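Local coordinates for CARDB domain-containing protein (Pyrococcus furiosus, PDB 3IDU), which is of unknown function but binds two manganese ions through the domain described here, an all-beta CARDB domain cut from a longer protein, at residues Leu19-Lys24 with Val39-Leu44; Asn93-Glu98 with Asn109-Phe114. One frame throughout, in Å; residues are numbered along the deposited sequence.

Contact 1. Residues Leu19-Lys24 with Val39-Leu44; sequences LTVEIK and VHVKNL. With MN (manganese (II) ion), chain C.
Val21 and Val41 meet on the buried face of an antiparallel ladder, where Val21 CG1 lies 4.1 Å from Val41 CG2 and the two side chains cross obliquely. Val41 holds CG2 anti to its backbone N (chi1, measured to CG1, 64°), which also sets this methyl 3.7 Å from Thr20 O. Leu19, Ile23 and Val39 share the face, and Val96 and Val56 of the facing sheet pack onto it. This is the interior of a beta-sandwich, consistent with the E-set clan of CARDB domains. Leu19 turns its carbonyl oxygen to a manganese, with Leu19 O 2.2 Å from the metal. Thr20 N to Lys42 O at 3.0 Å is answered by Lys42 N to Thr20 O, and His40 N meets Glu22 O at 2.7 Å, although the return from Glu22 N to His40 O is weak. On the opposite face the buried Thr20 packs tightly, its CG2 alongside Lys42 CB at 3.7 Å. The solvent side lies further along, at Glu22, His40 and above all the exposed Lys24, which crosses His40 at about a right angle in an off-centre CH-pi contact, its CD 4.1 Å from the ring centroid and CE over the same ring. Glu75 accepts from His40 ND1.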
loop_
_atom_site.group_PDB
_atom_site.type_symbol
_atom_site.label_atom_id
_atom_site.label_comp_id
_atom_site.label_asym_id
_atom_site.label_seq_id
_atom_site.Cartn_x
_atom_site.Cartn_y
_atom_site.Cartn_z
ATOM N N LEU A 19 -6.090 -0.732 -9.176
ATOM C CA LEU A 19 -5.468 -0.294 -7.949
ATOM C C LEU A 19 -4.301 -1.180 -7.565
ATOM O O LEU A 19 -4.365 -2.397 -7.694
ATOM C CB LEU A 19 -6.512 -0.313 -6.841
ATOM C CG LEU A 19 -7.705 0.599 -7.106
ATOM C CD1 LEU A 19 -8.862 0.236 -6.186
ATOM C CD2 LEU A 19 -7.279 2.045 -6.891
ATOM N N THR A 20 -3.232 -0.561 -7.082
ATOM C CA THR A 20 -2.063 -1.306 -6.651
ATOM C C THR A 20 -1.463 -0.599 -5.442
ATOM O O THR A 20 -1.705 0.589 -5.229
ATOM C CB THR A 20 -1.001 -1.393 -7.766
ATOM O OG1 THR A 20 -0.063 -2.430 -7.445
ATOM C CG2 THR A 20 -0.258 -0.077 -7.890
ATOM N N VAL A 21 -0.684 -1.328 -4.653
ATOM C CA VAL A 21 -0.052 -0.754 -3.471
ATOM C C VAL A 21 1.378 -1.248 -3.300
ATOM O O VAL A 21 1.715 -2.369 -3.686
ATOM C CB VAL A 21 -0.826 -1.099 -2.179
ATOM C CG1 VAL A 21 -2.159 -0.386 -2.156
ATOM C CG2 VAL A 21 -1.018 -2.606 -2.079
ATOM N N GLU A 22 2.211 -0.396 -2.712
ATOM C CA GLU A 22 3.607 -0.720 -2.458
ATOM C C GLU A 22 4.009 0.007 -1.180
ATOM O O GLU A 22 3.583 1.137 -0.942
ATOM C CB GLU A 22 4.493 -0.242 -3.610
ATOM C CG GLU A 22 5.766 -1.055 -3.784
ATOM C CD GLU A 22 6.828 -0.324 -4.588
ATOM O OE1 GLU A 22 6.469 0.394 -5.541
ATOM O OE2 GLU A 22 8.023 -0.477 -4.268
ATOM N N ILE A 23 4.824 -0.645 -0.358
ATOM C CA ILE A 23 5.287 -0.054 0.895
ATOM C C ILE A 23 6.763 0.303 0.757
ATOM O O ILE A 23 7.530 -0.453 0.166
ATOM C CB ILE A 23 5.161 -1.050 2.060
ATOM C CG1 ILE A 23 3.695 -1.428 2.277
ATOM C CG2 ILE A 23 5.777 -0.451 3.319
ATOM C CD1 ILE A 23 3.518 -2.748 3.000
ATOM N N LYS A 24 7.154 1.455 1.290
ATOM C CA LYS A 24 8.552 1.874 1.243
ATOM C C LYS A 24 8.974 2.435 2.593
ATOM O O LYS A 24 8.229 3.182 3.225
ATOM C CB LYS A 24 8.774 2.928 0.154
ATOM C CG LYS A 24 8.549 2.411 -1.250
ATOM C CD LYS A 24 9.122 3.355 -2.290
ATOM C CE LYS A 24 8.872 2.819 -3.690
ATOM N NZ LYS A 24 9.526 3.657 -4.725
ATOM N N VAL A 39 3.161 4.480 1.932
ATOM C CA VAL A 39 2.334 3.540 1.202
ATOM C C VAL A 39 2.033 4.226 -0.125
ATOM O O VAL A 39 1.402 5.279 -0.154
ATOM C CB VAL A 39 1.017 3.241 1.946
ATOM C CG1 VAL A 39 0.161 2.298 1.114
ATOM C CG2 VAL A 39 1.320 2.611 3.311
ATOM N N HIS A 40 2.526 3.644 -1.215
ATOM C CA HIS A 40 2.307 4.193 -2.547
ATOM C C HIS A 40 1.110 3.491 -3.184
ATOM O O HIS A 40 1.184 2.311 -3.518
ATOM C CB HIS A 40 3.553 3.990 -3.417
ATOM C CG HIS A 40 4.736 4.793 -2.973
ATOM N ND1 HIS A 40 5.359 5.713 -3.787
ATOM C CD2 HIS A 40 5.389 4.838 -1.786
ATOM C CE1 HIS A 40 6.342 6.294 -3.120
ATOM N NE2 HIS A 40 6.381 5.780 -1.904
ATOM N N VAL A 41 0.007 4.218 -3.336
ATOM C CA VAL A 41 -1.203 3.653 -3.930
ATOM C C VAL A 41 -1.372 4.261 -5.318
ATOM O O VAL A 41 -1.336 5.482 -5.482
ATOM C CB VAL A 41 -2.446 3.941 -3.043
ATOM C CG1 VAL A 41 -2.707 5.438 -2.968
ATOM C CG2 VAL A 41 -3.663 3.205 -3.584
ATOM N N LYS A 42 -1.544 3.408 -6.325
ATOM C CA LYS A 42 -1.680 3.895 -7.689
ATOM C C LYS A 42 -2.881 3.315 -8.413
ATOM O O LYS A 42 -3.379 2.246 -8.061
ATOM C CB LYS A 42 -0.413 3.549 -8.481
ATOM C CG LYS A 42 0.871 3.812 -7.704
ATOM C CD LYS A 42 2.103 3.222 -8.372
ATOM C CE LYS A 42 2.545 4.042 -9.572
ATOM N NZ LYS A 42 3.885 3.598 -10.079
ATOM N N ASN A 43 -3.352 4.048 -9.415
ATOM C CA ASN A 43 -4.446 3.589 -10.256
ATOM C C ASN A 43 -3.808 3.533 -11.632
ATOM O O ASN A 43 -3.590 4.566 -12.259
ATOM C CB ASN A 43 -5.612 4.575 -10.283
ATOM C CG ASN A 43 -6.729 4.117 -11.205
ATOM O OD1 ASN A 43 -6.670 3.024 -11.776
ATOM N ND2 ASN A 43 -7.760 4.946 -11.348
ATOM N N LEU A 44 -3.487 2.330 -12.089
ATOM C CA LEU A 44 -2.854 2.160 -13.390
ATOM C C LEU A 44 -3.854 2.241 -14.536
ATOM O O LEU A 44 -3.454 2.325 -15.696
ATOM C CB LEU A 44 -2.148 0.806 -13.447
ATOM C CG LEU A 44 -1.233 0.461 -12.274
ATOM C CD1 LEU A 44 -0.719 -0.966 -12.422
ATOM C CD2 LEU A 44 -0.082 1.449 -12.210
HETATM MN MN MN C . -5.394 -4.109 -8.710
#

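Contact 2. Residues Asn93-Glu98 with Asn109-Phe114; sequences NATVDE and NNVATF. With MN (manganese (II) ion), chain C; MN (manganese (II) ion), chain D.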
loop_
_atom_site.group_PDB
_atom_site.type_symbol
_atom_site.label_atom_id
_atom_site.label_comp_id
_atom_site.label_asym_id
_atom_site.label_seq_id
_atom_site.Cartn_x
_atom_site.Cartn_y
_atom_site.Cartn_z
ATOM N N ASN A 93 1.837 -5.399 5.958
ATOM C CA ASN A 93 1.010 -5.653 4.794
ATOM C C ASN A 93 0.209 -4.400 4.510
ATOM O O ASN A 93 -0.195 -3.688 5.425
ATOM C CB ASN A 93 0.029 -6.815 5.024
ATOM C CG ASN A 93 0.679 -8.181 4.876
ATOM O OD1 ASN A 93 0.736 -8.959 5.826
ATOM N ND2 ASN A 93 1.168 -8.480 3.677
ATOM N N ALA A 94 -0.003 -4.123 3.230
ATOM C CA ALA A 94 -0.793 -2.976 2.825
ATOM C C ALA A 94 -1.779 -3.513 1.801
ATOM O O ALA A 94 -1.413 -4.313 0.940
ATOM C CB ALA A 94 0.093 -1.906 2.208
ATOM N N THR A 95 -3.035 -3.103 1.910
ATOM C CA THR A 95 -4.044 -3.568 0.970
ATOM C C THR A 95 -4.893 -2.416 0.466
ATOM O O THR A 95 -5.080 -1.415 1.158
ATOM C CB THR A 95 -5.004 -4.589 1.617
ATOM O OG1 THR A 95 -5.850 -3.921 2.564
ATOM C CG2 THR A 95 -4.221 -5.679 2.338
ATOM N N VAL A 96 -5.406 -2.562 -0.748
ATOM C CA VAL A 96 -6.283 -1.553 -1.314
ATOM C C VAL A 96 -7.485 -2.308 -1.881
ATOM O O VAL A 96 -7.340 -3.363 -2.497
ATOM C CB VAL A 96 -5.560 -0.696 -2.383
ATOM C CG1 VAL A 96 -5.054 -1.569 -3.520
ATOM C CG2 VAL A 96 -6.503 0.380 -2.903
ATOM N N ASP A 97 -8.673 -1.762 -1.638
ATOM C CA ASP A 97 -9.929 -2.381 -2.041
ATOM C C ASP A 97 -9.972 -3.836 -1.599
ATOM O O ASP A 97 -10.310 -4.727 -2.378
ATOM C CB ASP A 97 -10.167 -2.317 -3.550
ATOM C CG ASP A 97 -11.561 -2.795 -3.922
ATOM O OD1 ASP A 97 -12.478 -2.587 -3.100
ATOM O OD2 ASP A 97 -11.754 -3.362 -5.019
ATOM N N GLU A 98 -9.635 -4.074 -0.340
ATOM C CA GLU A 98 -9.635 -5.426 0.185
ATOM C C GLU A 98 -11.023 -6.056 0.120
ATOM O O GLU A 98 -11.146 -7.272 -0.023
ATOM C CB GLU A 98 -9.130 -5.420 1.626
ATOM C CG GLU A 98 -8.537 -6.737 2.059
ATOM C CD GLU A 98 -8.064 -6.705 3.494
ATOM O OE1 GLU A 98 -7.437 -5.698 3.891
ATOM O OE2 GLU A 98 -8.309 -7.689 4.219
ATOM N N ASN A 109 -2.960 -7.686 -7.496
ATOM C CA ASN A 109 -1.824 -6.799 -7.253
ATOM C C ASN A 109 -2.268 -5.732 -6.253
ATOM O O ASN A 109 -1.724 -4.624 -6.207
ATOM C CB ASN A 109 -1.347 -6.144 -8.560
ATOM C CG ASN A 109 -2.427 -5.308 -9.236
ATOM O OD1 ASN A 109 -3.586 -5.331 -8.833
ATOM N ND2 ASN A 109 -2.044 -4.576 -10.281
ATOM N N ASN A 110 -3.255 -6.093 -5.441
ATOM C CA ASN A 110 -3.820 -5.188 -4.447
ATOM C C ASN A 110 -3.241 -5.386 -3.054
ATOM O O ASN A 110 -3.724 -4.788 -2.096
ATOM C CB ASN A 110 -5.339 -5.365 -4.395
ATOM C CG ASN A 110 -6.032 -4.821 -5.623
ATOM O OD1 ASN A 110 -5.628 -5.096 -6.750
ATOM N ND2 ASN A 110 -7.090 -4.052 -5.411
ATOM N N VAL A 111 -2.211 -6.217 -2.934
ATOM C CA VAL A 111 -1.603 -6.472 -1.631
ATOM C C VAL A 111 -0.083 -6.341 -1.668
ATOM O O VAL A 111 0.573 -6.881 -2.562
ATOM C CB VAL A 111 -1.958 -7.887 -1.127
ATOM C CG1 VAL A 111 -1.301 -8.137 0.222
ATOM C CG2 VAL A 111 -3.468 -8.041 -1.019
ATOM N N ALA A 112 0.462 -5.624 -0.690
ATOM C CA ALA A 112 1.899 -5.420 -0.568
ATOM C C ALA A 112 2.401 -6.102 0.702
ATOM O O ALA A 112 1.683 -6.189 1.705
ATOM C CB ALA A 112 2.220 -3.928 -0.519
ATOM N N THR A 113 3.633 -6.592 0.650
ATOM C CA THR A 113 4.245 -7.257 1.791
ATOM C C THR A 113 5.623 -6.640 1.985
ATOM O O THR A 113 6.389 -6.504 1.032
ATOM C CB THR A 113 4.378 -8.774 1.543
ATOM O OG1 THR A 113 3.093 -9.310 1.203
ATOM C CG2 THR A 113 4.894 -9.479 2.792
ATOM N N PHE A 114 5.923 -6.250 3.216
ATOM C CA PHE A 114 7.200 -5.631 3.529
ATOM C C PHE A 114 7.640 -6.098 4.910
ATOM O O PHE A 114 6.922 -5.929 5.895
ATOM C CB PHE A 114 7.047 -4.107 3.489
ATOM C CG PHE A 114 8.348 -3.361 3.462
ATOM C CD1 PHE A 114 9.098 -3.198 4.622
ATOM C CD2 PHE A 114 8.832 -2.833 2.268
ATOM C CE1 PHE A 114 10.314 -2.520 4.597
ATOM C CE2 PHE A 114 10.049 -2.152 2.231
ATOM C CZ PHE A 114 10.792 -1.996 3.399
HETATM MN MN MN C . -5.394 -4.109 -8.710
HETATM MN MN MN D . -10.965 -4.612 -6.730
HETATM O O HOH W 1 -10.010 -5.646 -4.869
#
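Ala112 O is gripped by two donors of the neighbouring strand, Asn93 ND2 at 3.1 Å and Ala94 N at the same distance, which reach it from opposite faces of its carbonyl plane. With CG beside the backbone N (chi1 -79°), the Asn93 amide leans across to Ala112 next to Thr113. Without the amide, as with an alanine here, Ala112 O is likely to keep the backbone bond from Ala94 N but lose its second donor, with a gap beside Thr113. The return bond, Ala112 N to Ala94 O, is 2.8 Å long, and the methyls of these two alanines touch on the inner face.

Towards the metals the backbone pairing ends with Val96 N to Asn110 O, and the Asn110 side chain adds both ends of its amide. Its ND2 bonds Val96 O at 3.0 Å, approaching from above that carbonyl plane (46° out of it) although the oxygen lies in the amide plane of Asn110. This fixes the rotation of the amide while OD1 binds one manganese at 2.2 Å beside Asn109 OD1; the metal would probably polarise the amide and strengthen ND2 as a donor. Asp97 OD2 binds the second manganese at 2.3 Å, its carboxylate also having Thr101 as a polar partner, and a water on that metal donates to Asp97 O at 2.7 Å.

Strand 88-96 lies between strands 111-118 and 49-58 in the five-stranded sheet, its Ala94 and Val96 facing Ile23, Leu19 and Val21 of strand 19-24 across the sandwich.

In the fold
Contacts 1 and 2 belong to the two facing sheets of the sandwich, their centres about 8 Å apart, and follow one another along the chain. Apolar packing joins them in the interior, where Val21 CG1 comes within 3.4 Å of Val96 CG1. At the metal end the joint is polar: Thr20 OG1 probably hydrogen-bonds Asn109 O at 3.0 Å, and one manganese takes Leu19 O from contact 1 together with Asn109 OD1 and Asn110 OD1 from contact 2. Asp18, Glu104 and Asn106 complete that site. Glu104 bridges to the second manganese, which Asp97 of contact 2 shares with Asn100, Val102 and Glu107; the Leu19 side chain lies about 5 Å from this ion.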